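Local coordinates for trafficking protein particle complex subunit 3 (Naegleria fowleri, PDB 6AQ3), which probably serves as a subunit of the TRAPP complex in vesicle trafficking, and carries a covalently bound palmitic acid along its apolar interior, at residues S91-A96 against I103-T108; I119-N124 against S177-R182; I146-I151 against C164-C169. One frame throughout, in Å; residues are numbered along the deposited sequence.

Contact 1. Residues S91-A96 against I103-T108; sequences SIAKVA and INANVT. With PLM (palmitic acid), chain N.
Ala93 and Ala105 meet methyl to methyl, their CB atoms 3.9 Å apart, and the same Ala93 methyl touches Val107 CG2 on another flank, well round from Ala105. Small side chains on both partners let the helix come down close to the start of the strand. Just beside them the backbone makes a weak bond, Ala105 N to Ala93 O at 3.4 Å, with an N-H...O angle of only 140°.

At the exposed edge Lys94 adds the side-chain polar contacts. It starts out away from the strand, bends at chi2 (-63°) and then runs straight, so the ammonium group comes back over the strand. NZ donates to two acceptors: Ala105 O at 3.1 Å, lying in that carbonyl's plane, and Asn106 OD1, close to the amide C=O direction, where the modelled 2.5 Å is doubtfully short. The one charged group thus bridges two oxygens that stand near each other as acceptors. Helix 85-101 widens here into a pi-type turn, closed by Ala96 N to Ser91 O at 3.0 Å.

Under the helix, the Ala105 methyl also packs on Ile119 of the next strand. A flank of the helix, to the side of the strand contact, borders the lipid: Ala96 CB lies 3.6 Å from palmitate C7. The whole is a helix antiparallel to the edge strand that follows it, one wall of the palmitate channel of a TRAPP subunit.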
loop_
_atom_site.group_PDB
_atom_site.type_symbol
_atom_site.label_atom_id
_atom_site.label_comp_id
_atom_site.label_asym_id
_atom_site.label_seq_id
_atom_site.Cartn_x
_atom_site.Cartn_y
_atom_site.Cartn_z
ATOM N N SER C 91 -21.849 -0.929 -9.312
ATOM C CA SER C 91 -21.182 0.040 -8.451
ATOM C C SER C 91 -19.744 -0.371 -8.161
ATOM O O SER C 91 -18.828 0.461 -8.212
ATOM C CB SER C 91 -21.959 0.174 -7.146
ATOM O OG SER C 91 -23.284 0.598 -7.386
ATOM N N ILE C 92 -19.523 -1.653 -7.860
ATOM C CA ILE C 92 -18.173 -2.128 -7.567
ATOM C C ILE C 92 -17.362 -2.288 -8.845
ATOM O O ILE C 92 -16.252 -1.754 -8.962
ATOM C CB ILE C 92 -18.222 -3.448 -6.778
ATOM C CG1 ILE C 92 -18.866 -3.233 -5.408
ATOM C CG2 ILE C 92 -16.819 -4.020 -6.627
ATOM C CD1 ILE C 92 -19.263 -4.535 -4.730
ATOM N N ALA C 93 -17.916 -3.008 -9.826
ATOM C CA ALA C 93 -17.146 -3.383 -11.010
ATOM C C ALA C 93 -16.802 -2.175 -11.868
ATOM O O ALA C 93 -15.696 -2.096 -12.425
ATOM C CB ALA C 93 -17.910 -4.424 -11.832
ATOM N N LYS C 94 -17.735 -1.235 -12.006
ATOM C CA LYS C 94 -17.552 -0.143 -12.951
ATOM C C LYS C 94 -17.062 1.151 -12.318
ATOM O O LYS C 94 -16.488 1.980 -13.030
ATOM C CB LYS C 94 -18.863 0.157 -13.690
ATOM C CG LYS C 94 -19.451 -1.017 -14.440
ATOM C CD LYS C 94 -18.554 -1.510 -15.551
ATOM C CE LYS C 94 -19.315 -2.515 -16.401
ATOM N NZ LYS C 94 -18.469 -3.158 -17.424
ATOM N N VAL C 95 -17.293 1.375 -11.023
ATOM C CA VAL C 95 -16.906 2.626 -10.365
ATOM C C VAL C 95 -15.772 2.407 -9.361
ATOM O O VAL C 95 -14.700 2.998 -9.492
ATOM C CB VAL C 95 -18.125 3.318 -9.713
ATOM C CG1 VAL C 95 -17.738 4.648 -9.056
ATOM C CG2 VAL C 95 -19.204 3.576 -10.757
ATOM N N ALA C 96 -15.989 1.553 -8.358
ATOM C CA ALA C 96 -14.995 1.345 -7.305
ATOM C C ALA C 96 -13.675 0.820 -7.863
ATOM O O ALA C 96 -12.593 1.276 -7.468
ATOM C CB ALA C 96 -15.538 0.388 -6.243
ATOM N N ILE C 103 -8.838 -0.441 -12.411
ATOM C CA ILE C 103 -9.240 -1.647 -13.119
ATOM C C ILE C 103 -10.628 -1.420 -13.699
ATOM O O ILE C 103 -11.518 -0.882 -13.023
ATOM C CB ILE C 103 -9.264 -2.855 -12.165
ATOM C CG1 ILE C 103 -7.877 -3.197 -11.680
ATOM C CG2 ILE C 103 -9.796 -4.079 -12.869
ATOM C CD1 ILE C 103 -7.881 -4.386 -10.753
ATOM N N ASN C 104 -10.827 -1.853 -14.938
ATOM C CA ASN C 104 -12.157 -2.002 -15.513
ATOM C C ASN C 104 -12.575 -3.456 -15.357
ATOM O O ASN C 104 -11.845 -4.364 -15.770
ATOM C CB ASN C 104 -12.204 -1.583 -16.984
ATOM C CG ASN C 104 -10.890 -1.007 -17.472
ATOM O OD1 ASN C 104 -10.614 0.183 -17.300
ATOM N ND2 ASN C 104 -10.074 -1.848 -18.100
ATOM N N ALA C 105 -13.736 -3.678 -14.761
ATOM C CA ALA C 105 -14.226 -5.025 -14.520
ATOM C C ALA C 105 -15.589 -5.236 -15.176
ATOM O O ALA C 105 -16.268 -4.293 -15.606
ATOM C CB ALA C 105 -14.307 -5.304 -13.015
ATOM N N ASN C 106 -15.973 -6.505 -15.289
ATOM C CA ASN C 106 -17.273 -6.856 -15.842
ATOM C C ASN C 106 -17.999 -7.818 -14.907
ATOM O O ASN C 106 -17.382 -8.530 -14.107
ATOM C CB ASN C 106 -17.085 -7.434 -17.236
ATOM C CG ASN C 106 -16.745 -6.358 -18.248
ATOM O OD1 ASN C 106 -17.357 -5.291 -18.258
ATOM N ND2 ASN C 106 -15.681 -6.577 -19.011
ATOM N N VAL C 107 -19.327 -7.825 -15.032
ATOM C CA VAL C 107 -20.230 -8.673 -14.254
ATOM C C VAL C 107 -20.771 -9.793 -15.136
ATOM O O VAL C 107 -21.319 -9.531 -16.214
ATOM C CB VAL C 107 -21.402 -7.861 -13.679
ATOM C CG1 VAL C 107 -22.349 -8.777 -12.924
ATOM C CG2 VAL C 107 -20.901 -6.765 -12.764
ATOM N N THR C 108 -20.706 -11.026 -14.636
ATOM C CA THR C 108 -21.188 -12.196 -15.360
ATOM C C THR C 108 -21.699 -13.216 -14.356
ATOM O O THR C 108 -21.674 -12.992 -13.140
ATOM C CB THR C 108 -20.095 -12.876 -16.200
ATOM O OG1 THR C 108 -19.152 -13.506 -15.321
ATOM C CG2 THR C 108 -19.360 -11.896 -17.109
HETATM C C1 PLM N . -23.933 0.345 -2.558
HETATM O O2 PLM N . -24.325 -0.857 -2.570
HETATM C C2 PLM N . -22.453 0.773 -3.075
HETATM C C3 PLM N . -21.398 -0.336 -3.273
HETATM C C4 PLM N . -20.199 -0.253 -2.309
HETATM C C5 PLM N . -18.816 -0.048 -2.983
HETATM C C6 PLM N . -17.637 -0.666 -2.191
HETATM C C7 PLM N . -16.231 -0.397 -2.781
HETATM C C8 PLM N . -15.369 -1.670 -2.982
HETATM C C9 PLM N . -13.891 -1.367 -3.329
HETATM C CA PLM N . -13.159 -2.495 -4.120
HETATM C CB PLM N . -11.664 -2.205 -4.404
HETATM C CC PLM N . -10.688 -2.894 -3.417
HETATM C CD PLM N . -9.324 -2.181 -3.290
HETATM C CE PLM N . -8.157 -3.080 -2.808
HETATM C CF PLM N . -6.971 -2.274 -2.226
HETATM C CG PLM N . -5.647 -3.055 -2.150
#

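Contact 2. Residues I119-N124 against S177-R182; sequences IVFDEN and SEIRVR
Ser177 lays its CB over the centre of the Phe121 ring, 3.5 Å from the centroid and 14° off the ring normal, a CH-pi contact. Ile179 reaches the same ring from its edge, where CD1 lies near the ring plane and touches CE1 at 3.9 Å. Phe121 can offer its face this way because CG sits between the backbone N and the carbonyl carbon (chi1 47°), which folds the ring back over the neighbouring strand. Further along the side of the sheet that carries Phe121 and Ile179, Ile119 CD1 meets Val181 CG2 at 4.2 Å.

Ile119 with Ile179 and Phe121 with Ser177 are antiparallel hydrogen-bonded pairs, each closed by two backbone bonds; Ile119 N to Ile179 O is 2.7 Å. Between them stands the non-hydrogen-bonded pair Val120 and Glu178, on the other face of the sheet, where Val120 CG1 lies along the aliphatic part of Glu178. The carboxylate beyond goes to Ser118 OG.

At the polar edge Ser177 OG touches two waters. One, at 2.8 Å, also donates to Phe121 O; the other, at 2.7 Å, accepts from Asn124 ND2 and so ties the loop back to the strand. Arg180 forms a salt bridge with Glu116.

These are the two central strands of the sheet. Ile179 packs on Cys164 and Tyr166 of adjoining strand 160-168, and helix 85-101 covers this face through Phe97, edge-to-face with Phe121, and Ile92.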
loop_
_atom_site.group_PDB
_atom_site.type_symbol
_atom_site.label_atom_id
_atom_site.label_comp_id
_atom_site.label_asym_id
_atom_site.label_seq_id
_atom_site.Cartn_x
_atom_site.Cartn_y
_atom_site.Cartn_z
ATOM N N ILE C 119 -17.406 -10.953 -10.553
ATOM C CA ILE C 119 -16.708 -9.796 -11.100
ATOM C C ILE C 119 -15.470 -10.341 -11.801
ATOM O O ILE C 119 -14.585 -10.913 -11.154
ATOM C CB ILE C 119 -16.331 -8.784 -9.998
ATOM C CG1 ILE C 119 -17.579 -8.218 -9.305
ATOM C CG2 ILE C 119 -15.530 -7.639 -10.568
ATOM C CD1 ILE C 119 -17.275 -7.297 -8.113
ATOM N N VAL C 120 -15.406 -10.187 -13.120
ATOM C CA VAL C 120 -14.301 -10.723 -13.910
ATOM C C VAL C 120 -13.481 -9.580 -14.486
ATOM O O VAL C 120 -14.032 -8.557 -14.905
ATOM C CB VAL C 120 -14.800 -11.657 -15.035
ATOM C CG1 VAL C 120 -15.423 -12.923 -14.443
ATOM C CG2 VAL C 120 -15.783 -10.945 -15.929
ATOM N N PHE C 121 -12.159 -9.762 -14.515
ATOM C CA PHE C 121 -11.247 -8.759 -15.051
ATOM C C PHE C 121 -9.950 -9.436 -15.485
ATOM O O PHE C 121 -9.547 -10.440 -14.893
ATOM C CB PHE C 121 -10.957 -7.632 -14.040
ATOM C CG PHE C 121 -10.628 -8.098 -12.653
ATOM C CD1 PHE C 121 -11.610 -8.594 -11.806
ATOM C CD2 PHE C 121 -9.329 -7.972 -12.169
ATOM C CE1 PHE C 121 -11.302 -8.981 -10.517
ATOM C CE2 PHE C 121 -9.001 -8.358 -10.884
ATOM C CZ PHE C 121 -9.982 -8.867 -10.049
ATOM N N ASP C 122 -9.343 -8.926 -16.558
ATOM C CA ASP C 122 -8.129 -9.531 -17.098
ATOM C C ASP C 122 -6.828 -8.890 -16.611
ATOM O O ASP C 122 -5.771 -9.515 -16.758
ATOM C CB ASP C 122 -8.171 -9.592 -18.638
ATOM C CG ASP C 122 -8.267 -8.236 -19.312
ATOM O OD1 ASP C 122 -8.431 -7.214 -18.608
ATOM O OD2 ASP C 122 -8.175 -8.212 -20.573
ATOM N N GLU C 123 -6.852 -7.671 -16.061
ATOM C CA GLU C 123 -5.628 -7.013 -15.603
ATOM C C GLU C 123 -5.763 -6.578 -14.149
ATOM O O GLU C 123 -6.847 -6.224 -13.690
ATOM C CB GLU C 123 -5.282 -5.788 -16.461
ATOM N N ASN C 124 -4.650 -6.612 -13.423
ATOM C CA ASN C 124 -4.647 -6.234 -12.017
ATOM C C ASN C 124 -3.298 -5.648 -11.609
ATOM O O ASN C 124 -2.313 -6.393 -11.471
ATOM C CB ASN C 124 -4.979 -7.440 -11.130
ATOM C CG ASN C 124 -5.042 -7.079 -9.645
ATOM O OD1 ASN C 124 -4.738 -5.953 -9.246
ATOM N ND2 ASN C 124 -5.417 -8.043 -8.822
ATOM N N SER C 177 -9.148 -13.018 -13.941
ATOM C CA SER C 177 -9.546 -12.963 -12.542
ATOM C C SER C 177 -11.056 -13.013 -12.460
ATOM O O SER C 177 -11.754 -12.411 -13.279
ATOM C CB SER C 177 -9.038 -11.699 -11.842
ATOM O OG SER C 177 -7.633 -11.728 -11.730
ATOM N N GLU C 178 -11.552 -13.748 -11.472
ATOM C CA GLU C 178 -12.974 -13.822 -11.204
ATOM C C GLU C 178 -13.175 -13.812 -9.703
ATOM O O GLU C 178 -12.578 -14.624 -8.992
ATOM C CB GLU C 178 -13.598 -15.082 -11.810
ATOM C CG GLU C 178 -15.068 -15.286 -11.365
ATOM C CD GLU C 178 -15.737 -16.495 -12.002
ATOM O OE1 GLU C 178 -15.083 -17.200 -12.806
ATOM O OE2 GLU C 178 -16.926 -16.742 -11.690
ATOM N N ILE C 179 -14.023 -12.903 -9.233
ATOM C CA ILE C 179 -14.390 -12.800 -7.826
ATOM C C ILE C 179 -15.900 -13.012 -7.710
ATOM O O ILE C 179 -16.674 -12.379 -8.435
ATOM C CB ILE C 179 -13.974 -11.434 -7.252
ATOM C CG1 ILE C 179 -12.450 -11.339 -7.206
ATOM C CG2 ILE C 179 -14.572 -11.252 -5.868
ATOM C CD1 ILE C 179 -11.913 -9.972 -6.804
ATOM N N ARG C 180 -16.309 -13.906 -6.816
ATOM C CA ARG C 180 -17.703 -14.263 -6.612
ATOM C C ARG C 180 -18.251 -13.477 -5.430
ATOM O O ARG C 180 -17.599 -13.396 -4.385
ATOM C CB ARG C 180 -17.848 -15.756 -6.328
ATOM C CG ARG C 180 -19.284 -16.290 -6.380
ATOM C CD ARG C 180 -19.787 -16.182 -7.800
ATOM N NE ARG C 180 -21.028 -16.904 -8.021
ATOM C CZ ARG C 180 -21.723 -16.853 -9.151
ATOM N NH1 ARG C 180 -21.290 -16.121 -10.167
ATOM N NH2 ARG C 180 -22.853 -17.544 -9.267
ATOM N N VAL C 181 -19.445 -12.911 -5.591
ATOM C CA VAL C 181 -20.107 -12.152 -4.533
ATOM C C VAL C 181 -21.488 -12.758 -4.333
ATOM O O VAL C 181 -22.293 -12.773 -5.271
ATOM C CB VAL C 181 -20.226 -10.655 -4.873
ATOM C CG1 VAL C 181 -20.767 -9.899 -3.687
ATOM C CG2 VAL C 181 -18.853 -10.075 -5.313
ATOM N N ARG C 182 -21.772 -13.228 -3.110
ATOM C CA ARG C 182 -23.031 -13.894 -2.773
ATOM C C ARG C 182 -23.691 -13.231 -1.569
ATOM O O ARG C 182 -23.040 -12.995 -0.547
ATOM C CB ARG C 182 -22.795 -15.382 -2.506
ATOM C CG ARG C 182 -22.260 -16.083 -3.750
ATOM C CD ARG C 182 -21.987 -17.567 -3.590
ATOM N NE ARG C 182 -20.806 -17.812 -2.762
ATOM C CZ ARG C 182 -20.837 -18.234 -1.502
ATOM N NH1 ARG C 182 -22.006 -18.479 -0.902
ATOM N NH2 ARG C 182 -19.687 -18.426 -0.851
HETATM O O HOH W 1 -6.468 -10.240 -13.771
HETATM O O HOH W 2 -6.539 -10.732 -9.531
#

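Contact 3. Residues I146-I151 against C164-C169; sequences IICGVI and CEYKKC. With PLM (palmitic acid), chain N.
Two cysteines, Cys148 and Cys164, face each other here without forming a disulfide: their SG atoms stand 4.0 Å apart, about twice the length of a sulfur-sulfur bond. They sit where helix 146-157 packs against the edge strand 160-168 in the mixed alpha/beta fold of the TRAPP subunits. Helix and strand follow one another in the chain and run back nearly antiparallel, at 152°.

The helix drives Cys148 into the strand. Its CB comes within 3.2 Å of Cys164 O, a close approach, and its SG continues past that carbonyl towards Tyr166. The sulfur-aromatic contact is oblique: SG lies 4.9 Å from the centroid of the Tyr166 ring, 57° off the normal, and comes nearest to CD2. In return Cys164 extends its SG anti to the backbone N (chi1 -180°), which lodges the sulfur between the Cys148 backbone and Ile151, one helical turn on. Ile151 CG2 touches that SG at 3.8 Å. On the opposite flank Ile147 leans its CD1 towards the Tyr166 hydroxyl. Everything that crosses is van der Waals packing or sulfur contact, and it is buried.

Backbone bonds tie the strand to its neighbour in the sheet: Glu165 pairs with Arg180, and Lys167 and Lys168 both face Glu178 in a classic beta bulge. Away from the helix, Glu165 turns its carboxylate to Arg182 in a salt bridge. Beyond the ring of Tyr166 lies that of Tyr142, the two planes nearly parallel.

Other side chains of the helix look towards the palmitate. Ile146 CG2 meets the terminal carbon, CG, and further along the helix Val150 CG1 rests 3.7 Å from C9, in the middle of the lipid tail.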
loop_
_atom_site.group_PDB
_atom_site.type_symbol
_atom_site.label_atom_id
_atom_site.label_comp_id
_atom_site.label_asym_id
_atom_site.label_seq_id
_atom_site.Cartn_x
_atom_site.Cartn_y
_atom_site.Cartn_z
ATOM N N ILE C 146 -7.118 -9.482 -0.416
ATOM C CA ILE C 146 -7.534 -8.272 0.284
ATOM C C ILE C 146 -8.738 -7.620 -0.398
ATOM O O ILE C 146 -9.531 -6.935 0.257
ATOM C CB ILE C 146 -6.344 -7.305 0.394
ATOM C CG1 ILE C 146 -6.625 -6.235 1.441
ATOM C CG2 ILE C 146 -6.083 -6.636 -0.951
ATOM C CD1 ILE C 146 -5.368 -5.547 1.930
ATOM N N ILE C 147 -8.888 -7.804 -1.718
ATOM C CA ILE C 147 -10.025 -7.224 -2.435
ATOM C C ILE C 147 -11.344 -7.806 -1.936
ATOM O O ILE C 147 -12.341 -7.088 -1.792
ATOM C CB ILE C 147 -9.865 -7.415 -3.961
ATOM C CG1 ILE C 147 -8.602 -6.700 -4.467
ATOM C CG2 ILE C 147 -11.093 -6.862 -4.726
ATOM C CD1 ILE C 147 -8.370 -6.854 -5.956
ATOM N N CYS C 148 -11.381 -9.112 -1.678
ATOM C CA CYS C 148 -12.625 -9.719 -1.222
ATOM C C CYS C 148 -13.071 -9.136 0.113
ATOM O O CYS C 148 -14.266 -8.870 0.320
ATOM C CB CYS C 148 -12.463 -11.232 -1.117
ATOM S SG CYS C 148 -12.168 -12.008 -2.709
ATOM N N GLY C 149 -12.120 -8.913 1.024
ATOM C CA GLY C 149 -12.465 -8.352 2.321
ATOM C C GLY C 149 -12.988 -6.939 2.215
ATOM O O GLY C 149 -13.941 -6.563 2.911
ATOM N N VAL C 150 -12.380 -6.134 1.337
ATOM C CA VAL C 150 -12.858 -4.768 1.131
ATOM C C VAL C 150 -14.320 -4.773 0.701
ATOM O O VAL C 150 -15.127 -3.969 1.181
ATOM C CB VAL C 150 -11.951 -4.042 0.120
ATOM C CG1 VAL C 150 -12.468 -2.626 -0.170
ATOM C CG2 VAL C 150 -10.549 -3.945 0.704
ATOM N N ILE C 151 -14.675 -5.699 -0.196
ATOM C CA ILE C 151 -16.044 -5.824 -0.690
ATOM C C ILE C 151 -16.982 -6.213 0.440
ATOM O O ILE C 151 -18.049 -5.606 0.620
ATOM C CB ILE C 151 -16.086 -6.834 -1.852
ATOM C CG1 ILE C 151 -15.407 -6.217 -3.091
ATOM C CG2 ILE C 151 -17.521 -7.355 -2.108
ATOM C CD1 ILE C 151 -15.255 -7.158 -4.260
ATOM N N CYS C 164 -17.679 -13.323 -0.189
ATOM C CA CYS C 164 -16.963 -12.872 -1.378
ATOM C C CYS C 164 -15.618 -13.586 -1.448
ATOM O O CYS C 164 -14.780 -13.411 -0.553
ATOM C CB CYS C 164 -16.775 -11.354 -1.343
ATOM S SG CYS C 164 -15.911 -10.720 -2.771
ATOM N N GLU C 165 -15.415 -14.392 -2.496
ATOM C CA GLU C 165 -14.208 -15.200 -2.618
ATOM C C GLU C 165 -13.682 -15.199 -4.047
ATOM O O GLU C 165 -14.431 -15.027 -5.015
ATOM C CB GLU C 165 -14.430 -16.651 -2.174
ATOM C CG GLU C 165 -15.523 -17.383 -2.957
ATOM C CD GLU C 165 -16.919 -17.207 -2.351
ATOM O OE1 GLU C 165 -17.010 -16.743 -1.190
ATOM O OE2 GLU C 165 -17.928 -17.543 -3.026
ATOM N N TYR C 166 -12.366 -15.384 -4.155
ATOM C CA TYR C 166 -11.716 -15.543 -5.446
ATOM C C TYR C 166 -12.025 -16.926 -6.013
ATOM O O TYR C 166 -12.059 -17.924 -5.288
ATOM C CB TYR C 166 -10.197 -15.364 -5.305
ATOM C CG TYR C 166 -9.657 -14.085 -5.909
ATOM C CD1 TYR C 166 -9.427 -13.980 -7.287
ATOM C CD2 TYR C 166 -9.367 -12.979 -5.099
ATOM C CE1 TYR C 166 -8.938 -12.802 -7.856
ATOM C CE2 TYR C 166 -8.875 -11.785 -5.646
ATOM C CZ TYR C 166 -8.664 -11.709 -7.017
ATOM O OH TYR C 166 -8.176 -10.541 -7.537
ATOM N N LYS C 167 -12.264 -16.981 -7.311
ATOM C CA LYS C 167 -12.437 -18.249 -7.999
ATOM C C LYS C 167 -11.388 -18.503 -9.070
ATOM O O LYS C 167 -11.011 -19.656 -9.283
ATOM C CB LYS C 167 -13.842 -18.324 -8.625
ATOM C CG LYS C 167 -14.971 -18.087 -7.621
ATOM C CD LYS C 167 -15.621 -19.388 -7.154
ATOM C CE LYS C 167 -15.166 -19.788 -5.748
ATOM N NZ LYS C 167 -15.878 -21.006 -5.250
ATOM N N LYS C 168 -10.910 -17.466 -9.752
ATOM C CA LYS C 168 -9.909 -17.613 -10.796
ATOM C C LYS C 168 -8.937 -16.446 -10.702
ATOM O O LYS C 168 -9.354 -15.319 -10.428
ATOM C CB LYS C 168 -10.569 -17.681 -12.182
ATOM C CG LYS C 168 -11.311 -18.987 -12.419
ATOM C CD LYS C 168 -12.226 -18.961 -13.632
ATOM C CE LYS C 168 -11.436 -18.878 -14.928
ATOM N NZ LYS C 168 -12.296 -19.114 -16.126
ATOM N N CYS C 169 -7.638 -16.724 -10.903
ATOM C CA CYS C 169 -6.573 -15.705 -10.884
ATOM C C CYS C 169 -5.477 -16.091 -11.876
ATOM O O CYS C 169 -5.020 -17.246 -11.858
ATOM C CB CYS C 169 -5.973 -15.535 -9.480
ATOM S SG CYS C 169 -4.826 -14.108 -9.248
HETATM C C1 PLM N . -23.933 0.345 -2.558
HETATM O O2 PLM N . -24.325 -0.857 -2.570
HETATM C C2 PLM N . -22.453 0.773 -3.075
HETATM C C3 PLM N . -21.398 -0.336 -3.273
HETATM C C4 PLM N . -20.199 -0.253 -2.309
HETATM C C5 PLM N . -18.816 -0.048 -2.983
HETATM C C6 PLM N . -17.637 -0.666 -2.191
HETATM C C7 PLM N . -16.231 -0.397 -2.781
HETATM C C8 PLM N . -15.369 -1.670 -2.982
HETATM C C9 PLM N . -13.891 -1.367 -3.329
HETATM C CA PLM N . -13.159 -2.495 -4.120
HETATM C CB PLM N . -11.664 -2.205 -4.404
HETATM C CC PLM N . -10.688 -2.894 -3.417
HETATM C CD PLM N . -9.324 -2.181 -3.290
HETATM C CE PLM N . -8.157 -3.080 -2.808
HETATM C CF PLM N . -6.971 -2.274 -2.226
HETATM C CG PLM N . -5.647 -3.055 -2.150
#

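In the fold
The three contacts share one antiparallel sheet, ordered 106-108, 116-121, 177-186, 160-168. Contact 2 joins its central pair by backbone bonds and is buried; contacts 1 and 3 lay helices against its two outer strands. Contact 1 is partly exposed, and a lysine supplies its side-chain hydrogen bonds, whereas contact 3 is buried and relies on sulfur and aliphatic packing. Neighbours touch directly: Asn106 O and Val120 N link contacts 1 and 2, Arg180 N and Glu165 O link contacts 2 and 3. Phe121 and Tyr166 also meet between the latter two. Helices 85-101 and 146-157 each border the palmitate and touch through Ile92 and Ile151.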